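Local coordinates for putative protease (Parabacteroides distasonis ATCC 8503, PDB 3KD4), which is of unknown function but is possibly a protease, built in part from DUF3857 and DUF3858 regions, at residues 5-10 against 32-37; 52-57 against 119-124; 157-162 against 179-184; 345-350 against 366-371. One frame throughout, in Å; residues are numbered along the deposited sequence. Where two conformers were deposited one is given.

Overall arrangement
Interactions 1, 2 and 3 all reach one mixed eight-stranded sheet, whereas interaction 4 lies on the other side of the chain's centre from the first two. Interactions 1 and 2 are both antiparallel strand pairings held by backbone hydrogen bonds, on neighbouring pairs of strands, with centres about 33 Å apart; each is partly buried and carries polar groups at one end. Interaction 3 packs a strand of a separate three-stranded sheet against the large sheet through side chains, without a hydrogen bond across it. Interaction 4 is a surface contact between a short helix and the approach to strand 370-380, and waters supply much of its polar chemistry.

Interaction 1: residues 5-10 against 32-37; sequences EAEYGK and TLFTHT
Thr35 OG1 donates to Glu5 OE1 over 2.6 Å and in turn takes the backbone N of Ala38, so one hydroxyl ties the start of 5-10 to the first turn of helix 36-39 as its N-cap. The hydroxyl meets OE1 from above the carboxylate plane, 49° out of it, and the two side chains cross at about a right angle. A bend at chi2 of Glu5 (-86°) swings the carboxylate back to the other segment although its CB points away; Thr37 CB then lies 3.2 Å from Glu5 OE1. With an alanine here the carboxylate is gone, which would probably leave the Thr35 hydroxyl without its acceptor, while the backbone bond from Phe34 N to Glu5 O would stay.

Next to this the backbones pair as antiparallel strands. Phe34 N donates to Glu5 O at 2.8 Å, nearly straight at 167°. Glu7 and Thr32 form the hydrogen-bonded pair, with Glu7 N to Thr32 O at 3.0 Å and Thr32 N to Glu7 O at 2.8 Å. Between these bonds sits the non-hydrogen-bonded pair of Ala6 and Leu33; Ala6 CB and Leu33 CD2 meet at 3.6 Å on the buried face. The Phe34 ring lies along 5-7, with Ala6 N at its edge. Water 1 accepts from Gly9 N and also bonds Thr32 OG1, which has a further partner in Thr111 OG1.

These pairings belong to the hairpin of strands 6-17 and 23-33. Gly9 and Lys10 both face Glu30 in a classic beta bulge, strand 140-150 flanks 6-17, and strand 111-120 flanks 23-33.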
loop_
_atom_site.group_PDB
_atom_site.type_symbol
_atom_site.label_atom_id
_atom_site.label_comp_id
_atom_site.label_asym_id
_atom_site.label_seq_id
_atom_site.Cartn_x
_atom_site.Cartn_y
_atom_site.Cartn_z
ATOM N N GLU A 5 25.040 -5.717 -5.159
ATOM C CA GLU A 5 24.902 -7.158 -5.008
ATOM C C GLU A 5 24.405 -7.843 -6.305
ATOM O O GLU A 5 24.650 -9.032 -6.526
ATOM C CB GLU A 5 23.871 -7.434 -3.939
ATOM C CG GLU A 5 24.259 -6.933 -2.549
ATOM C CD GLU A 5 25.106 -7.911 -1.780
ATOM O OE1 GLU A 5 24.746 -9.093 -1.709
ATOM O OE2 GLU A 5 26.120 -7.493 -1.219
ATOM N N ALA A 6 23.651 -7.078 -7.096
ATOM C CA ALA A 6 23.034 -7.571 -8.329
ATOM C C ALA A 6 22.751 -6.401 -9.218
ATOM O O ALA A 6 22.630 -5.274 -8.721
ATOM C CB ALA A 6 21.733 -8.348 -8.021
ATOM N N GLU A 7 22.633 -6.671 -10.522
ATOM C CA GLU A 7 22.265 -5.675 -11.499
ATOM C C GLU A 7 21.457 -6.313 -12.615
ATOM O O GLU A 7 21.827 -7.388 -13.120
ATOM C CB GLU A 7 23.529 -5.081 -12.101
ATOM C CG GLU A 7 23.315 -4.005 -13.147
ATOM C CD GLU A 7 24.606 -3.696 -13.874
ATOM O OE1 GLU A 7 24.572 -3.408 -15.108
ATOM O OE2 GLU A 7 25.667 -3.809 -13.213
ATOM N N TYR A 8 20.382 -5.662 -13.017
ATOM C CA TYR A 8 19.658 -6.068 -14.222
ATOM C C TYR A 8 20.333 -5.406 -15.401
ATOM O O TYR A 8 20.203 -4.195 -15.602
ATOM C CB TYR A 8 18.207 -5.617 -14.197
ATOM C CG TYR A 8 17.333 -6.353 -13.204
ATOM C CD1 TYR A 8 16.690 -7.526 -13.572
ATOM C CD2 TYR A 8 17.121 -5.855 -11.934
ATOM C CE1 TYR A 8 15.884 -8.189 -12.696
ATOM C CE2 TYR A 8 16.291 -6.508 -11.038
ATOM C CZ TYR A 8 15.681 -7.679 -11.439
ATOM O OH TYR A 8 14.886 -8.381 -10.594
ATOM N N GLY A 9 21.040 -6.196 -16.193
ATOM C CA GLY A 9 21.683 -5.688 -17.399
ATOM C C GLY A 9 20.624 -5.237 -18.393
ATOM O O GLY A 9 20.730 -4.169 -19.005
ATOM N N LYS A 10 19.570 -6.030 -18.523
ATOM C CA LYS A 10 18.473 -5.677 -19.417
ATOM C C LYS A 10 17.137 -6.095 -18.857
ATOM O O LYS A 10 17.007 -7.178 -18.237
ATOM C CB LYS A 10 18.639 -6.372 -20.746
ATOM C CG LYS A 10 19.817 -5.848 -21.538
ATOM C CD LYS A 10 19.736 -6.323 -22.988
ATOM C CE LYS A 10 21.080 -6.106 -23.743
ATOM N NZ LYS A 10 21.745 -4.818 -23.363
ATOM N N THR A 32 22.311 -10.176 -13.287
ATOM C CA THR A 32 23.572 -10.676 -12.781
ATOM C C THR A 32 23.640 -10.589 -11.252
ATOM O O THR A 32 23.307 -9.559 -10.683
ATOM C CB THR A 32 24.741 -9.888 -13.399
ATOM O OG1 THR A 32 24.627 -9.919 -14.832
ATOM C CG2 THR A 32 26.076 -10.485 -12.956
ATOM N N LEU A 33 24.041 -11.691 -10.620
ATOM C CA LEU A 33 24.173 -11.819 -9.170
ATOM C C LEU A 33 25.646 -11.865 -8.812
ATOM O O LEU A 33 26.379 -12.682 -9.329
ATOM C CB LEU A 33 23.461 -13.072 -8.707
ATOM C CG LEU A 33 21.952 -13.165 -9.048
ATOM C CD1 LEU A 33 21.307 -14.316 -8.277
ATOM C CD2 LEU A 33 21.188 -11.872 -8.758
ATOM N N PHE A 34 26.108 -10.973 -7.949
ATOM C CA PHE A 34 27.540 -10.872 -7.686
ATOM C C PHE A 34 27.975 -11.496 -6.370
ATOM O O PHE A 34 29.154 -11.668 -6.172
ATOM C CB PHE A 34 27.987 -9.423 -7.671
ATOM C CG PHE A 34 27.786 -8.719 -8.960
ATOM C CD1 PHE A 34 28.585 -9.010 -10.047
ATOM C CD2 PHE A 34 26.811 -7.745 -9.083
ATOM C CE1 PHE A 34 28.380 -8.355 -11.253
ATOM C CE2 PHE A 34 26.629 -7.069 -10.281
ATOM C CZ PHE A 34 27.400 -7.386 -11.356
ATOM N N THR A 35 27.042 -11.809 -5.480
ATOM C CA THR A 35 27.369 -12.341 -4.166
ATOM C C THR A 35 26.527 -13.592 -3.860
ATOM O O THR A 35 25.424 -13.782 -4.410
ATOM C CB THR A 35 27.027 -11.323 -3.045
ATOM O OG1 THR A 35 25.602 -11.172 -2.996
ATOM C CG2 THR A 35 27.674 -9.917 -3.280
ATOM N N HIS A 36 27.003 -14.400 -2.932
ATOM C CA HIS A 36 26.144 -15.430 -2.343
ATOM C C HIS A 36 24.900 -14.913 -1.665
ATOM O O HIS A 36 23.887 -15.592 -1.701
ATOM C CB HIS A 36 26.934 -16.315 -1.388
ATOM C CG HIS A 36 28.008 -17.061 -2.096
ATOM N ND1 HIS A 36 29.320 -17.036 -1.699
ATOM C CD2 HIS A 36 27.972 -17.749 -3.263
ATOM C CE1 HIS A 36 30.044 -17.749 -2.548
ATOM N NE2 HIS A 36 29.248 -18.175 -3.516
ATOM N N THR A 37 24.969 -13.729 -1.070
ATOM C CA THR A 37 23.801 -13.062 -0.436
ATOM C C THR A 37 22.697 -12.903 -1.489
ATOM O O THR A 37 21.533 -13.250 -1.238
ATOM C CB THR A 37 24.182 -11.648 0.174
ATOM O OG1 THR A 37 25.238 -11.817 1.119
ATOM C CG2 THR A 37 23.008 -10.933 0.873
HETATM O O HOH W 1 22.717 -8.640 -16.254
#

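Interaction 2: residues 52-57 against 119-124; sequences PDFQTL and ITKPGY
Phe54 and Tyr124 form a strongly offset ring pair with little overlap, their planes within 18° of parallel and their centroids 4.7 Å from each other. Tyr124 CD1 sits over one face of the Phe54 ring, toward its rim, and comes within 3.3 Å of Phe54 CD1. The offset brings Phe54 CB over the Tyr124 face, 4.0 Å from its centroid, in a CH-pi contact. With chi1 at -176°, the Tyr124 ring swings away from its own backbone N and back across the turn to Phe54. A serine in place of Phe54 takes the ring away, which would probably open a gap beside Tyr124 and leave that ring freer to shift, though Asn51 would still hold its hydroxyl.

Lys121 passes Phe54 obliquely, its CE 3.7 Å from Phe54 CD2, and its NZ is linked to Asp53 O through water 2. The contact lies within the eight-stranded sheet, where strand 111-120 ends and its antiparallel neighbour 55-65 begins. Thr56 and Ile119 form a hydrogen-bonded pair there, while Lys121 N donates to Phe54 O at 2.9 Å, almost straight at 173°.

On the buried face Gln55 and Thr120, a non-hydrogen-bonded pair, extend next to each other from adjacent strands. Gln55 NE2 donates to Thr120 OG1 at 2.9 Å, and the hydroxyl lies close to the amide plane. The other end of that amide, OE1, accepts from Asn51 N, so both ends hold its rotation.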
loop_
_atom_site.group_PDB
_atom_site.type_symbol
_atom_site.label_atom_id
_atom_site.label_comp_id
_atom_site.label_asym_id
_atom_site.label_seq_id
_atom_site.Cartn_x
_atom_site.Cartn_y
_atom_site.Cartn_z
ATOM N N PRO A 52 -5.308 -19.188 -15.090
ATOM C CA PRO A 52 -5.435 -20.120 -16.183
ATOM C C PRO A 52 -6.830 -20.259 -16.762
ATOM O O PRO A 52 -6.963 -20.850 -17.816
ATOM C CB PRO A 52 -5.023 -21.460 -15.571
ATOM C CG PRO A 52 -5.080 -21.294 -14.139
ATOM C CD PRO A 52 -4.945 -19.861 -13.828
ATOM N N ASP A 53 -7.858 -19.727 -16.122
ATOM C CA ASP A 53 -9.161 -19.710 -16.782
ATOM C C ASP A 53 -9.140 -18.863 -18.069
ATOM O O ASP A 53 -9.926 -19.115 -18.966
ATOM C CB ASP A 53 -10.237 -19.179 -15.870
ATOM C CG ASP A 53 -10.575 -20.123 -14.726
ATOM O OD1 ASP A 53 -10.175 -21.301 -14.734
ATOM O OD2 ASP A 53 -11.233 -19.643 -13.786
ATOM N N PHE A 54 -8.267 -17.859 -18.149
ATOM C CA PHE A 54 -8.185 -17.023 -19.348
ATOM C C PHE A 54 -6.780 -16.782 -19.844
ATOM O O PHE A 54 -6.597 -16.146 -20.909
ATOM C CB PHE A 54 -8.813 -15.661 -19.058
ATOM C CG PHE A 54 -10.294 -15.733 -18.735
ATOM C CD1 PHE A 54 -10.728 -16.004 -17.452
ATOM C CD2 PHE A 54 -11.243 -15.537 -19.728
ATOM C CE1 PHE A 54 -12.106 -16.098 -17.169
ATOM C CE2 PHE A 54 -12.618 -15.617 -19.432
ATOM C CZ PHE A 54 -13.032 -15.891 -18.168
ATOM N N GLN A 55 -5.773 -17.256 -19.106
ATOM C CA GLN A 55 -4.401 -16.954 -19.484
ATOM C C GLN A 55 -3.562 -18.193 -19.646
ATOM O O GLN A 55 -3.743 -19.185 -18.930
ATOM C CB GLN A 55 -3.738 -16.029 -18.459
ATOM C CG GLN A 55 -4.527 -14.749 -18.223
ATOM C CD GLN A 55 -3.867 -13.800 -17.255
ATOM O OE1 GLN A 55 -3.537 -14.170 -16.134
ATOM N NE2 GLN A 55 -3.676 -12.562 -17.686
ATOM N N THR A 56 -2.600 -18.121 -20.548
ATOM C CA THR A 56 -1.584 -19.168 -20.576
ATOM C C THR A 56 -0.194 -18.560 -20.495
ATOM O O THR A 56 0.077 -17.447 -20.982
ATOM C CB THR A 56 -1.667 -20.052 -21.800
ATOM O OG1 THR A 56 -1.482 -19.241 -22.962
ATOM C CG2 THR A 56 -3.000 -20.791 -21.837
ATOM N N LEU A 57 0.669 -19.288 -19.808
ATOM C CA LEU A 57 2.055 -18.905 -19.597
ATOM C C LEU A 57 2.914 -19.626 -20.594
ATOM O O LEU A 57 2.836 -20.831 -20.712
ATOM C CB LEU A 57 2.517 -19.280 -18.193
ATOM C CG LEU A 57 3.991 -19.023 -17.815
ATOM C CD1 LEU A 57 4.364 -17.562 -17.927
ATOM C CD2 LEU A 57 4.219 -19.553 -16.351
ATOM N N ILE A 119 -0.375 -14.897 -22.202
ATOM C CA ILE A 119 -1.306 -14.684 -23.292
ATOM C C ILE A 119 -2.716 -14.758 -22.724
ATOM O O ILE A 119 -3.091 -15.757 -22.119
ATOM C CB ILE A 119 -1.096 -15.707 -24.387
ATOM C CG1 ILE A 119 0.335 -15.557 -24.940
ATOM C CG2 ILE A 119 -2.170 -15.538 -25.528
ATOM C CD1 ILE A 119 0.940 -16.824 -25.301
ATOM N N THR A 120 -3.478 -13.697 -22.926
ATOM C CA THR A 120 -4.841 -13.583 -22.364
ATOM C C THR A 120 -5.843 -13.671 -23.498
ATOM O O THR A 120 -5.767 -12.921 -24.479
ATOM C CB THR A 120 -5.004 -12.276 -21.635
ATOM O OG1 THR A 120 -4.012 -12.192 -20.592
ATOM C CG2 THR A 120 -6.381 -12.144 -21.037
ATOM N N LYS A 121 -6.778 -14.589 -23.364
ATOM C CA LYS A 121 -7.816 -14.775 -24.368
ATOM C C LYS A 121 -8.855 -13.645 -24.355
ATOM O O LYS A 121 -8.943 -12.904 -23.389
ATOM C CB LYS A 121 -8.437 -16.166 -24.215
ATOM C CG LYS A 121 -9.402 -16.338 -23.069
ATOM C CD LYS A 121 -9.801 -17.850 -23.047
ATOM C CE LYS A 121 -11.098 -18.126 -22.328
ATOM N NZ LYS A 121 -11.317 -19.622 -22.296
ATOM N N PRO A 122 -9.633 -13.506 -25.446
ATOM C CA PRO A 122 -10.639 -12.457 -25.465
ATOM C C PRO A 122 -11.614 -12.608 -24.324
ATOM O O PRO A 122 -11.812 -13.691 -23.850
ATOM C CB PRO A 122 -11.367 -12.677 -26.805
ATOM C CG PRO A 122 -10.441 -13.433 -27.637
ATOM C CD PRO A 122 -9.644 -14.298 -26.684
ATOM N N GLY A 123 -12.197 -11.523 -23.873
ATOM C CA GLY A 123 -13.275 -11.576 -22.907
ATOM C C GLY A 123 -12.878 -11.531 -21.439
ATOM O O GLY A 123 -13.704 -11.811 -20.572
ATOM N N TYR A 124 -11.621 -11.282 -21.130
ATOM C CA TYR A 124 -11.166 -11.281 -19.744
ATOM C C TYR A 124 -10.862 -9.838 -19.336
ATOM O O TYR A 124 -11.325 -9.379 -18.319
ATOM C CB TYR A 124 -9.896 -12.122 -19.582
ATOM C CG TYR A 124 -9.403 -12.250 -18.175
ATOM C CD1 TYR A 124 -10.225 -12.761 -17.181
ATOM C CD2 TYR A 124 -8.115 -11.852 -17.819
ATOM C CE1 TYR A 124 -9.786 -12.900 -15.869
ATOM C CE2 TYR A 124 -7.649 -11.998 -16.485
ATOM C CZ TYR A 124 -8.502 -12.520 -15.526
ATOM O OH TYR A 124 -8.091 -12.656 -14.198
HETATM O O HOH W 2 -12.717 -19.851 -19.627
HETATM O O HOH W 3 -9.335 -21.116 -21.760
#

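Interaction 3: residues 157-162 against 179-184; sequences CGLYGS and WTLRNI
Strands 157-160 and 179-184 run almost parallel, at 5° between their directions, yet their axes stay 10.2 Å apart at closest approach. That spacing is too wide for backbone pairing: the nearest CA atoms, those of Ser162 and Leu181, are 8.0 Å from each other. The strands lie in different sheets, 157-160 at the edge of a three-stranded sheet with 202-206, and 179-184 in the eight-stranded one beside 140-150. Side chains fill the space between.

Leu159 carries much of it. Its CG lies opposite the backbone N (chi1 -179°), and the extended branch brings CD2 against both Trp179 CD1 at 3.7 Å and Leu181 CD1 at 3.8 Å. The leucines meet tip to tip, whereas Leu159 and Trp179 run alongside one another from opposite strands. In the conformer given, one of two, Cys157 SG comes to the edge of the indole's six-membered ring, 3.8 Å from Trp179 CH2 and 82° off the normal. Ser162 turns its OG to within 3.9 Å of Leu181 CD2, while that hydroxyl bonds Val164 N.

With no hydrogen bond between the segments, their contact depends on the apolar fit of the two leucines and the tryptophan, burying 254 Å² in all.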
loop_
_atom_site.group_PDB
_atom_site.type_symbol
_atom_site.label_atom_id
_atom_site.label_comp_id
_atom_site.label_asym_id
_atom_site.label_seq_id
_atom_site.Cartn_x
_atom_site.Cartn_y
_atom_site.Cartn_z
ATOM N N CYS A 157 -0.940 7.171 -22.652
ATOM C CA CYS A 157 0.203 6.583 -21.983
ATOM C C CYS A 157 1.146 7.661 -21.493
ATOM O O CYS A 157 1.250 8.768 -22.072
ATOM C CB CYS A 157 0.920 5.577 -22.905
ATOM S SG CYS A 157 1.219 6.135 -24.617
ATOM N N GLY A 158 1.820 7.331 -20.407
ATOM C CA GLY A 158 2.786 8.224 -19.837
ATOM C C GLY A 158 3.819 7.455 -19.049
ATOM O O GLY A 158 3.503 6.479 -18.375
ATOM N N LEU A 159 5.044 7.948 -19.128
ATOM C CA LEU A 159 6.119 7.453 -18.310
ATOM C C LEU A 159 6.305 8.476 -17.191
ATOM O O LEU A 159 6.710 9.592 -17.437
ATOM C CB LEU A 159 7.364 7.322 -19.195
ATOM C CG LEU A 159 8.622 6.782 -18.542
ATOM C CD1 LEU A 159 8.323 5.400 -17.969
ATOM C CD2 LEU A 159 9.813 6.740 -19.508
ATOM N N TYR A 160 5.958 8.112 -15.974
ATOM C CA TYR A 160 6.128 8.967 -14.805
ATOM C C TYR A 160 7.451 8.686 -14.140
ATOM O O TYR A 160 7.885 7.528 -14.067
ATOM C CB TYR A 160 5.040 8.683 -13.775
ATOM C CG TYR A 160 3.694 9.163 -14.205
ATOM C CD1 TYR A 160 2.931 8.423 -15.109
ATOM C CD2 TYR A 160 3.207 10.408 -13.758
ATOM C CE1 TYR A 160 1.670 8.879 -15.545
ATOM C CE2 TYR A 160 1.966 10.893 -14.182
ATOM C CZ TYR A 160 1.195 10.116 -15.058
ATOM O OH TYR A 160 -0.012 10.603 -15.467
ATOM N N GLY A 161 8.055 9.745 -13.600
ATOM C CA GLY A 161 9.332 9.648 -12.918
ATOM C C GLY A 161 10.536 9.494 -13.819
ATOM O O GLY A 161 11.580 9.052 -13.386
ATOM N N SER A 162 10.419 9.916 -15.062
ATOM C CA SER A 162 11.531 9.838 -15.997
ATOM C C SER A 162 11.246 10.831 -17.099
ATOM O O SER A 162 10.122 10.947 -17.506
ATOM C CB SER A 162 11.600 8.449 -16.642
ATOM O OG SER A 162 12.522 8.484 -17.713
ATOM N N TRP A 179 9.614 3.180 -25.186
ATOM C CA TRP A 179 10.558 4.023 -24.490
ATOM C C TRP A 179 11.804 3.194 -24.134
ATOM O O TRP A 179 11.684 1.993 -23.877
ATOM C CB TRP A 179 9.943 4.512 -23.174
ATOM C CG TRP A 179 8.697 5.290 -23.220
ATOM C CD1 TRP A 179 8.579 6.615 -22.943
ATOM C CD2 TRP A 179 7.352 4.808 -23.455
ATOM N NE1 TRP A 179 7.267 7.003 -23.019
ATOM C CE2 TRP A 179 6.486 5.919 -23.313
ATOM C CE3 TRP A 179 6.803 3.567 -23.751
ATOM C CZ2 TRP A 179 5.104 5.827 -23.503
ATOM C CZ3 TRP A 179 5.423 3.465 -23.936
ATOM C CH2 TRP A 179 4.592 4.591 -23.819
ATOM N N THR A 180 12.964 3.865 -24.021
ATOM C CA THR A 180 14.182 3.224 -23.554
ATOM C C THR A 180 14.772 4.012 -22.397
ATOM O O THR A 180 15.079 5.197 -22.528
ATOM C CB THR A 180 15.184 3.058 -24.681
ATOM O OG1 THR A 180 14.582 2.265 -25.711
ATOM C CG2 THR A 180 16.465 2.326 -24.186
ATOM N N LEU A 181 14.826 3.402 -21.213
ATOM C CA LEU A 181 15.413 4.076 -20.050
ATOM C C LEU A 181 16.770 3.423 -19.785
ATOM O O LEU A 181 16.943 2.220 -20.012
ATOM C CB LEU A 181 14.501 3.953 -18.833
ATOM C CG LEU A 181 13.069 4.513 -18.819
ATOM C CD1 LEU A 181 12.087 3.706 -19.692
ATOM C CD2 LEU A 181 12.573 4.559 -17.355
ATOM N N ARG A 182 17.756 4.217 -19.371
ATOM C CA ARG A 182 19.076 3.710 -19.080
ATOM C C ARG A 182 19.519 4.109 -17.705
ATOM O O ARG A 182 19.208 5.190 -17.220
ATOM C CB ARG A 182 20.082 4.211 -20.099
ATOM C CG ARG A 182 19.660 3.834 -21.517
ATOM C CD ARG A 182 20.691 4.227 -22.538
ATOM N NE ARG A 182 20.246 3.800 -23.855
ATOM C CZ ARG A 182 20.343 2.554 -24.314
ATOM N NH1 ARG A 182 20.920 1.591 -23.601
ATOM N NH2 ARG A 182 19.878 2.264 -25.510
ATOM N N ASN A 183 20.223 3.194 -17.066
ATOM C CA ASN A 183 20.827 3.421 -15.754
ATOM C C ASN A 183 19.821 3.862 -14.718
ATOM O O ASN A 183 19.989 4.878 -14.095
ATOM C CB ASN A 183 22.000 4.414 -15.891
ATOM C CG ASN A 183 23.019 3.935 -16.900
ATOM O OD1 ASN A 183 23.470 2.808 -16.815
ATOM N ND2 ASN A 183 23.342 4.764 -17.892
ATOM N N ILE A 184 18.773 3.080 -14.520
ATOM C CA ILE A 184 17.813 3.358 -13.466
ATOM C C ILE A 184 18.481 2.934 -12.139
ATOM O O ILE A 184 18.846 1.764 -11.962
ATOM C CB ILE A 184 16.520 2.565 -13.587
ATOM C CG1 ILE A 184 15.888 2.703 -14.984
ATOM C CG2 ILE A 184 15.514 3.008 -12.468
ATOM C CD1 ILE A 184 14.599 1.816 -15.192
#

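Interaction 4: residues 345-350 against 366-371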
loop_
_atom_site.group_PDB
_atom_site.type_symbol
_atom_site.label_atom_id
_atom_site.label_comp_id
_atom_site.label_asym_id
_atom_site.label_seq_id
_atom_site.Cartn_x
_atom_site.Cartn_y
_atom_site.Cartn_z
ATOM N N PRO A 345 -8.212 5.274 7.447
ATOM C CA PRO A 345 -9.008 6.477 7.114
ATOM C C PRO A 345 -8.451 7.249 5.932
ATOM O O PRO A 345 -7.239 7.519 5.899
ATOM C CB PRO A 345 -8.905 7.334 8.376
ATOM C CG PRO A 345 -8.655 6.348 9.480
ATOM C CD PRO A 345 -7.835 5.240 8.872
ATOM N N LEU A 346 -9.320 7.619 4.986
ATOM C CA LEU A 346 -8.859 8.414 3.840
ATOM C C LEU A 346 -8.260 9.732 4.275
ATOM O O LEU A 346 -7.353 10.235 3.625
ATOM C CB LEU A 346 -9.984 8.689 2.835
ATOM C CG LEU A 346 -10.487 7.538 1.990
ATOM C CD1 LEU A 346 -11.576 8.079 1.039
ATOM C CD2 LEU A 346 -9.373 6.890 1.186
ATOM N N THR A 347 -8.731 10.266 5.395
ATOM C CA THR A 347 -8.234 11.540 5.914
ATOM C C THR A 347 -6.821 11.448 6.545
ATOM O O THR A 347 -6.233 12.475 6.906
ATOM C CB THR A 347 -9.242 12.131 6.914
ATOM O OG1 THR A 347 -9.476 11.180 7.973
ATOM C CG2 THR A 347 -10.579 12.470 6.193
ATOM N N ASN A 348 -6.255 10.242 6.656
ATOM C CA ASN A 348 -4.858 10.122 7.093
ATOM C C ASN A 348 -3.907 10.675 6.057
ATOM O O ASN A 348 -3.003 11.439 6.368
ATOM C CB ASN A 348 -4.473 8.677 7.443
ATOM C CG ASN A 348 -5.027 8.231 8.760
ATOM O OD1 ASN A 348 -5.841 8.914 9.384
ATOM N ND2 ASN A 348 -4.572 7.084 9.211
ATOM N N ARG A 349 -4.097 10.290 4.804
ATOM C CA ARG A 349 -3.232 10.788 3.739
ATOM C C ARG A 349 -3.833 12.004 3.045
ATOM O O ARG A 349 -3.138 12.768 2.381
ATOM C CB ARG A 349 -2.930 9.664 2.746
ATOM C CG ARG A 349 -2.141 8.468 3.350
ATOM C CD ARG A 349 -2.002 7.329 2.343
ATOM N NE ARG A 349 -1.451 7.822 1.088
ATOM C CZ ARG A 349 -0.168 8.136 0.895
ATOM N NH1 ARG A 349 0.730 7.973 1.865
ATOM N NH2 ARG A 349 0.236 8.614 -0.277
ATOM N N GLY A 350 -5.143 12.185 3.164
ATOM C CA GLY A 350 -5.804 13.344 2.606
ATOM C C GLY A 350 -5.455 13.592 1.161
ATOM O O GLY A 350 -5.539 12.690 0.312
ATOM N N GLU A 366 -10.029 15.961 2.965
ATOM C CA GLU A 366 -9.265 16.743 3.952
ATOM C C GLU A 366 -8.257 15.843 4.671
ATOM O O GLU A 366 -8.403 14.603 4.688
ATOM C CB GLU A 366 -10.183 17.411 4.967
ATOM C CG GLU A 366 -10.845 16.435 5.923
ATOM C CD GLU A 366 -11.908 17.097 6.837
ATOM O OE1 GLU A 366 -12.102 18.340 6.788
ATOM O OE2 GLU A 366 -12.575 16.335 7.576
ATOM N N THR A 367 -7.216 16.474 5.197
ATOM C CA THR A 367 -6.167 15.793 5.929
ATOM C C THR A 367 -6.458 16.052 7.400
ATOM O O THR A 367 -6.485 17.199 7.810
ATOM C CB THR A 367 -4.788 16.321 5.543
ATOM O OG1 THR A 367 -4.599 16.183 4.109
ATOM C CG2 THR A 367 -3.702 15.537 6.280
ATOM N N THR A 368 -6.760 15.006 8.162
ATOM C CA THR A 368 -7.221 15.128 9.552
ATOM C C THR A 368 -6.236 14.389 10.458
ATOM O O THR A 368 -5.945 13.228 10.211
ATOM C CB THR A 368 -8.621 14.479 9.752
ATOM O OG1 THR A 368 -9.568 15.066 8.864
ATOM C CG2 THR A 368 -9.116 14.662 11.172
ATOM N N PRO A 369 -5.706 15.058 11.502
ATOM C CA PRO A 369 -4.877 14.347 12.473
ATOM C C PRO A 369 -5.600 13.242 13.215
ATOM O O PRO A 369 -6.755 13.395 13.584
ATOM C CB PRO A 369 -4.477 15.437 13.477
ATOM C CG PRO A 369 -4.708 16.718 12.771
ATOM C CD PRO A 369 -5.796 16.501 11.792
ATOM N N ILE A 370 -4.912 12.135 13.448
ATOM C CA ILE A 370 -5.390 11.132 14.384
ATOM C C ILE A 370 -5.197 11.737 15.765
ATOM O O ILE A 370 -4.174 12.405 16.041
ATOM C CB ILE A 370 -4.594 9.823 14.279
ATOM C CG1 ILE A 370 -4.899 9.131 12.950
ATOM C CG2 ILE A 370 -4.887 8.872 15.461
ATOM C CD1 ILE A 370 -6.365 8.682 12.794
ATOM N N GLN A 371 -6.179 11.521 16.624
ATOM C CA GLN A 371 -6.166 12.087 17.967
ATOM C C GLN A 371 -6.032 10.960 18.937
ATOM O O GLN A 371 -6.882 10.079 18.929
ATOM C CB GLN A 371 -7.482 12.781 18.262
ATOM C CG GLN A 371 -7.763 14.002 17.435
ATOM C CD GLN A 371 -6.939 15.195 17.840
ATOM O OE1 GLN A 371 -6.299 15.227 18.908
ATOM N NE2 GLN A 371 -6.952 16.206 16.986
HETATM O O HOH W 4 -7.441 10.991 9.727
HETATM O O HOH W 5 -3.481 12.969 8.797
HETATM O O HOH W 6 -2.275 16.030 2.648
#
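Thr347 packs its flank against Thr368, with Thr347 CB 3.5 Å from Thr368 OG1. Its methyl CG2, set anti to the carbonyl carbon at chi1 57°, comes 3.4 Å from Glu366 O and also touches Glu366 CG. The same rotation turns Thr347 OG1 to water 4, which accepts from it and donates to Asn348 OD1 and Thr368 O; this one water therefore joins three groups of the two segments.

The one direct hydrogen bond is Thr368 N to Thr347 O at 2.9 Å. It is nearly straight at the hydrogen (170°), though the donor is tilted 23° from the carbonyl plane. Asn348 OD1 packs 3.5 Å from Ile370 CD1. At Gly350, the first residue to leave the helical conformation, phi is positive and Thr367 OG1 approaches Gly350 CA to 3.4 Å; a CB built there would clash with that hydroxyl, so the close fit depends on glycine.

Residues 346-349 form a short, weakly bonded helix just ahead of strand 353-357, with Leu346 resting on strand 305-312 of the five-stranded antiparallel sheet. Residues 366-369 lead into strand 370-380, which pairs parallel with strand 423-433: Ile370 makes backbone bonds with Arg424 in that strand and with Leu422 just before it. The contact thus lies at the surface between a helix resting on one sheet and the lead-in to a strand of another.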